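Local coordinates for periplasmic binding protein (Thermotoga lettingae TMO, PDB 4RY8) that binds 5-methylthioribose in the cleft between its two lobes and probably delivers this sugar to a membrane transporter, at residues A41-V46 against V258-V263; E273-Y278 against N313-E318. All coordinates share one frame; numbering follows the deposited sequence.

Interaction 1 of 2, residues A41-V46 against V258-V263; sequences ARELGV and VGRLAV
Ala41 and Val263 mark the closest backbone approach, their CA atoms 6.5 Å apart, where the last turn of helix 28-44 lies beside the middle of helix 255-270. Val263 supplies the apolar part. Its CG1, anti to the backbone N (chi1 166°), is carried across to the backbone of Ala41, 3.8 Å from Ala41 N, and also meets CD1 of Leu44 at 4.1 Å. Leu44 and Val263 lie alongside each other, their chains pointing opposite ways, and Leu320 and Thr324 of helix 318-326 also touch Leu44.

Beside this buried patch, Arg260 reaches over end-on to Glu43. Its NH2 donates to Glu43 OE1 at 2.6 Å, on the syn side and close to the guanidinium plane; its NH1 donates to Glu43 OE2 at 2.8 Å, but from well above the carboxylate plane. The planes of the two groups stand 46° apart, a twisted end-on pairing. A bend at chi3 (64°) turns the guanidinium toward its mate, and Ser39 OG takes a further hydrogen bond from NH1. Were Glu43 an alanine, the Arg260 charge would probably lose its carboxylate, with Ser39 left as a neutral partner for NH1. Gly45, with positive phi, ends helix 28-44 as the chain enters strand 47-52. This is helix-to-helix packing within one Rossmann-like alpha/beta lobe of a periplasmic binding protein.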
loop_
_atom_site.group_PDB
_atom_site.type_symbol
_atom_site.label_atom_id
_atom_site.label_comp_id
_atom_site.label_asym_id
_atom_site.label_seq_id
_atom_site.Cartn_x
_atom_site.Cartn_y
_atom_site.Cartn_z
ATOM N N ALA C 41 1.679 2.817 -30.929
ATOM C CA ALA C 41 1.278 3.666 -32.061
ATOM C C ALA C 41 1.378 2.865 -33.354
ATOM O O ALA C 41 0.485 2.922 -34.191
ATOM C CB ALA C 41 2.130 4.921 -32.132
ATOM N N ARG C 42 2.461 2.102 -33.506
ATOM C CA ARG C 42 2.617 1.215 -34.682
ATOM C C ARG C 42 1.420 0.295 -34.844
ATOM O O ARG C 42 0.944 0.056 -35.965
ATOM C CB ARG C 42 3.872 0.342 -34.560
ATOM C CG ARG C 42 4.678 0.149 -35.846
ATOM C CD ARG C 42 6.067 0.750 -35.675
ATOM N NE ARG C 42 6.741 0.119 -34.538
ATOM C CZ ARG C 42 7.635 0.702 -33.736
ATOM N NH1 ARG C 42 8.018 1.965 -33.916
ATOM N NH2 ARG C 42 8.142 0.005 -32.730
ATOM N N GLU C 43 0.964 -0.253 -33.725
ATOM C CA GLU C 43 -0.140 -1.194 -33.717
ATOM C C GLU C 43 -1.507 -0.608 -34.074
ATOM O O GLU C 43 -2.330 -1.299 -34.692
ATOM C CB GLU C 43 -0.179 -1.941 -32.382
ATOM C CG GLU C 43 0.790 -3.126 -32.349
ATOM C CD GLU C 43 0.972 -3.687 -30.951
ATOM O OE1 GLU C 43 -0.035 -3.732 -30.197
ATOM O OE2 GLU C 43 2.123 -4.058 -30.598
ATOM N N LEU C 44 -1.754 0.653 -33.726
ATOM C CA LEU C 44 -3.039 1.294 -34.054
ATOM C C LEU C 44 -3.014 1.859 -35.467
ATOM O O LEU C 44 -4.075 2.086 -36.079
ATOM C CB LEU C 44 -3.365 2.410 -33.066
ATOM C CG LEU C 44 -3.351 1.948 -31.618
ATOM C CD1 LEU C 44 -3.368 3.161 -30.701
ATOM C CD2 LEU C 44 -4.484 0.989 -31.296
ATOM N N GLY C 45 -1.805 2.062 -35.987
ATOM C CA GLY C 45 -1.613 2.690 -37.281
ATOM C C GLY C 45 -1.664 4.199 -37.158
ATOM O O GLY C 45 -1.776 4.893 -38.160
ATOM N N VAL C 46 -1.604 4.713 -35.934
ATOM C CA VAL C 46 -1.648 6.171 -35.720
ATOM C C VAL C 46 -0.263 6.782 -35.755
ATOM O O VAL C 46 0.746 6.086 -35.625
ATOM C CB VAL C 46 -2.311 6.600 -34.361
ATOM C CG1 VAL C 46 -3.751 6.129 -34.279
ATOM C CG2 VAL C 46 -1.485 6.150 -33.157
ATOM N N VAL C 258 3.745 0.512 -19.648
ATOM C CA VAL C 258 3.187 1.787 -19.198
ATOM C C VAL C 258 3.108 2.694 -20.426
ATOM O O VAL C 258 2.132 3.426 -20.614
ATOM C CB VAL C 258 3.998 2.433 -18.073
ATOM C CG1 VAL C 258 3.473 3.837 -17.778
ATOM C CG2 VAL C 258 3.944 1.572 -16.826
ATOM N N GLY C 259 4.135 2.646 -21.265
ATOM C CA GLY C 259 4.183 3.474 -22.454
ATOM C C GLY C 259 3.148 3.100 -23.495
ATOM O O GLY C 259 2.527 3.971 -24.064
ATOM N N ARG C 260 2.989 1.807 -23.770
ATOM C CA ARG C 260 1.873 1.349 -24.558
ATOM C C ARG C 260 0.554 1.864 -24.011
ATOM O O ARG C 260 -0.232 2.447 -24.751
ATOM C CB ARG C 260 1.865 -0.192 -24.663
ATOM C CG ARG C 260 2.995 -0.728 -25.536
ATOM C CD ARG C 260 3.144 -2.234 -25.466
ATOM N NE ARG C 260 1.973 -2.894 -26.001
ATOM C CZ ARG C 260 1.725 -3.098 -27.289
ATOM N NH1 ARG C 260 2.579 -2.694 -28.232
ATOM N NH2 ARG C 260 0.608 -3.736 -27.645
ATOM N N LEU C 261 0.314 1.686 -22.714
ATOM C CA LEU C 261 -0.911 2.160 -22.084
ATOM C C LEU C 261 -1.179 3.660 -22.380
ATOM O O LEU C 261 -2.314 4.080 -22.659
ATOM C CB LEU C 261 -0.868 1.918 -20.556
ATOM C CG LEU C 261 -2.001 2.579 -19.751
ATOM C CD1 LEU C 261 -3.374 2.159 -20.269
ATOM C CD2 LEU C 261 -1.896 2.266 -18.262
ATOM N N ALA C 262 -0.134 4.458 -22.300
ATOM C CA ALA C 262 -0.322 5.902 -22.466
ATOM C C ALA C 262 -0.828 6.224 -23.856
ATOM O O ALA C 262 -1.677 7.096 -24.003
ATOM C CB ALA C 262 0.969 6.668 -22.160
ATOM N N VAL C 263 -0.345 5.487 -24.868
ATOM C CA VAL C 263 -0.778 5.739 -26.230
ATOM C C VAL C 263 -2.199 5.245 -26.424
ATOM O O VAL C 263 -3.014 5.949 -27.046
ATOM C CB VAL C 263 0.193 5.133 -27.259
ATOM C CG1 VAL C 263 -0.407 5.087 -28.665
ATOM C CG2 VAL C 263 1.484 5.937 -27.229
#

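Interaction 2 of 2, residues E273-Y278 against N313-E318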
loop_
_atom_site.group_PDB
_atom_site.type_symbol
_atom_site.label_atom_id
_atom_site.label_comp_id
_atom_site.label_asym_id
_atom_site.label_seq_id
_atom_site.Cartn_x
_atom_site.Cartn_y
_atom_site.Cartn_z
ATOM N N GLU C 273 -14.167 7.670 -26.300
ATOM C CA GLU C 273 -14.333 6.869 -25.101
ATOM C C GLU C 273 -14.088 7.683 -23.819
ATOM O O GLU C 273 -13.172 8.503 -23.756
ATOM C CB GLU C 273 -13.374 5.679 -25.119
ATOM C CG GLU C 273 -13.618 4.690 -26.227
ATOM C CD GLU C 273 -14.854 3.815 -26.013
ATOM O OE1 GLU C 273 -15.364 3.698 -24.876
ATOM O OE2 GLU C 273 -15.313 3.230 -27.003
ATOM N N LYS C 274 -14.931 7.446 -22.817
ATOM C CA LYS C 274 -14.747 8.000 -21.482
ATOM C C LYS C 274 -13.892 7.003 -20.706
ATOM O O LYS C 274 -14.219 5.814 -20.638
ATOM C CB LYS C 274 -16.098 8.230 -20.780
ATOM N N LEU C 275 -12.793 7.504 -20.156
ATOM C CA LEU C 275 -11.836 6.698 -19.431
ATOM C C LEU C 275 -11.961 6.935 -17.950
ATOM O O LEU C 275 -12.398 8.011 -17.521
ATOM C CB LEU C 275 -10.398 7.008 -19.889
ATOM C CG LEU C 275 -9.717 6.006 -20.871
ATOM C CD1 LEU C 275 -10.695 5.400 -21.869
ATOM C CD2 LEU C 275 -8.526 6.630 -21.598
ATOM N N PRO C 276 -11.549 5.945 -17.157
ATOM C CA PRO C 276 -11.431 6.212 -15.740
ATOM C C PRO C 276 -10.509 7.435 -15.475
ATOM O O PRO C 276 -9.624 7.750 -16.272
ATOM C CB PRO C 276 -10.815 4.919 -15.189
ATOM C CG PRO C 276 -11.195 3.840 -16.185
ATOM C CD PRO C 276 -11.339 4.518 -17.506
ATOM N N LYS C 277 -10.763 8.153 -14.402
ATOM C CA LYS C 277 -9.930 9.279 -14.032
ATOM C C LYS C 277 -8.535 8.816 -13.625
ATOM O O LYS C 277 -7.550 9.510 -13.892
ATOM C CB LYS C 277 -10.609 10.058 -12.918
ATOM C CG LYS C 277 -9.820 11.225 -12.311
ATOM C CD LYS C 277 -9.302 12.259 -13.276
ATOM C CE LYS C 277 -8.141 13.001 -12.602
ATOM N NZ LYS C 277 -7.671 14.192 -13.346
ATOM N N TYR C 278 -8.433 7.656 -12.959
ATOM C CA TYR C 278 -7.145 7.136 -12.496
ATOM C C TYR C 278 -6.864 5.781 -13.138
ATOM O O TYR C 278 -7.687 4.905 -13.063
ATOM C CB TYR C 278 -7.091 7.064 -10.979
ATOM C CG TYR C 278 -7.273 8.465 -10.361
ATOM C CD1 TYR C 278 -6.272 9.415 -10.426
ATOM C CD2 TYR C 278 -8.440 8.811 -9.752
ATOM C CE1 TYR C 278 -6.464 10.713 -9.903
ATOM C CE2 TYR C 278 -8.636 10.071 -9.212
ATOM C CZ TYR C 278 -7.648 11.018 -9.309
ATOM O OH TYR C 278 -7.871 12.278 -8.765
ATOM N N ASN C 313 -4.116 -5.318 -18.881
ATOM C CA ASN C 313 -5.343 -5.290 -19.662
ATOM C C ASN C 313 -6.220 -4.045 -19.475
ATOM O O ASN C 313 -7.440 -4.148 -19.564
ATOM C CB ASN C 313 -6.170 -6.547 -19.374
ATOM N N LEU C 314 -5.607 -2.879 -19.225
ATOM C CA LEU C 314 -6.342 -1.625 -19.105
ATOM C C LEU C 314 -6.609 -0.952 -20.457
ATOM O O LEU C 314 -5.740 -0.909 -21.305
ATOM C CB LEU C 314 -5.537 -0.624 -18.261
ATOM C CG LEU C 314 -5.424 -0.898 -16.770
ATOM C CD1 LEU C 314 -4.318 -0.042 -16.181
ATOM C CD2 LEU C 314 -6.748 -0.625 -16.079
ATOM N N VAL C 315 -7.807 -0.396 -20.623
ATOM C CA VAL C 315 -8.180 0.421 -21.780
ATOM C C VAL C 315 -8.059 -0.307 -23.115
ATOM O O VAL C 315 -7.248 0.063 -23.970
ATOM C CB VAL C 315 -7.390 1.747 -21.842
ATOM C CG1 VAL C 315 -7.962 2.648 -22.921
ATOM C CG2 VAL C 315 -7.469 2.453 -20.496
ATOM N N TRP C 316 -8.894 -1.325 -23.290
ATOM C CA TRP C 316 -8.963 -2.065 -24.535
ATOM C C TRP C 316 -10.410 -2.107 -25.053
ATOM O O TRP C 316 -10.985 -3.198 -25.200
ATOM C CB TRP C 316 -8.455 -3.498 -24.313
ATOM C CG TRP C 316 -6.954 -3.647 -24.163
ATOM C CD1 TRP C 316 -6.260 -3.826 -23.007
ATOM C CD2 TRP C 316 -5.992 -3.665 -25.214
ATOM N NE1 TRP C 316 -4.916 -3.927 -23.268
ATOM C CE2 TRP C 316 -4.726 -3.835 -24.619
ATOM C CE3 TRP C 316 -6.075 -3.540 -26.604
ATOM C CZ2 TRP C 316 -3.554 -3.893 -25.360
ATOM C CZ3 TRP C 316 -4.911 -3.602 -27.344
ATOM C CH2 TRP C 316 -3.663 -3.775 -26.719
ATOM N N PRO C 317 -11.006 -0.934 -25.352
ATOM C CA PRO C 317 -12.368 -0.965 -25.896
ATOM C C PRO C 317 -12.451 -1.884 -27.109
ATOM O O PRO C 317 -11.438 -2.141 -27.768
ATOM C CB PRO C 317 -12.653 0.498 -26.292
ATOM C CG PRO C 317 -11.414 1.276 -25.987
ATOM C CD PRO C 317 -10.535 0.442 -25.101
ATOM N N GLU C 318 -13.639 -2.381 -27.409
ATOM C CA GLU C 318 -13.753 -3.414 -28.428
ATOM C C GLU C 318 -13.153 -2.977 -29.747
ATOM O O GLU C 318 -12.389 -3.722 -30.374
ATOM C CB GLU C 318 -15.219 -3.804 -28.644
ATOM C CG GLU C 318 -15.865 -4.482 -27.453
ATOM C CD GLU C 318 -15.061 -5.660 -26.949
ATOM O OE1 GLU C 318 -15.088 -5.894 -25.725
ATOM O OE2 GLU C 318 -14.400 -6.341 -27.771
#
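Leu275 and Val315 meet through methyl groups, Leu275 CD1 resting 4.0 Å from Val315 CG1, and the leucine lies roughly perpendicular to the valine. Val315 presents CG1 because that methyl stands anti to its own backbone N (chi1 -171°). Further along the same pair of loops, Glu273 packs against Pro317, the two chains antiparallel and side by side. The acid bends at chi2 (-74°), which lays its aliphatic part against the proline ring: Glu273 CG is 4.1 Å from Pro317 CG, and the carboxylate oxygen OE2 of Glu273 is 3.9 Å from Pro317 CB. These are van der Waals contacts; the polar partner of OE2 is Trp319, whose NE1 hydrogen-bonds to it from the first turn of helix 318-326. Glu273 thus packs on the residue at the N-cap position of that helix and is also tied to the helix itself.

Behind the first shell stands helix 255-270. Leu275 leans on Ala265 and Ala268, and Val315 also touches Ala268, so Ala268 lies under both side chains. Arg264 of the same helix helps hold the second loop: its NH2 donates to Leu314 O, and its NE makes a weak hydrogen bond to Val315 O. At its far end the 273-278 loop leads to the subunit interface, where Tyr278 meets Phe164 of the second subunit edge-to-face. The contact is a surface meeting of two loops, joining the one before strand 278-280 with the N-terminal end of helix 318-326, both laid over helix 255-270.

In the fold
The two contacts sit in one region of the molecule, centres about 13 Å apart; interaction 1 is complete at 263, before interaction 2 begins at 273. Helix 255-270 joins them, contributing a segment to interaction 1 and backing both loops of interaction 2. They also touch directly, Leu261 CD2 packing 3.9 Å from Leu314 CD1. Helix 318-326 is a second common element, covering Leu44 and beginning just after Pro317. Both contacts belong to the lobe built on the parallel sheet from strand 47-52 to strand 278-280: interaction 1 brings the late helix 255-270 against the early helix 28-44, and interaction 2 ties two later loops over it. Neither is part of the methylthioribose pocket.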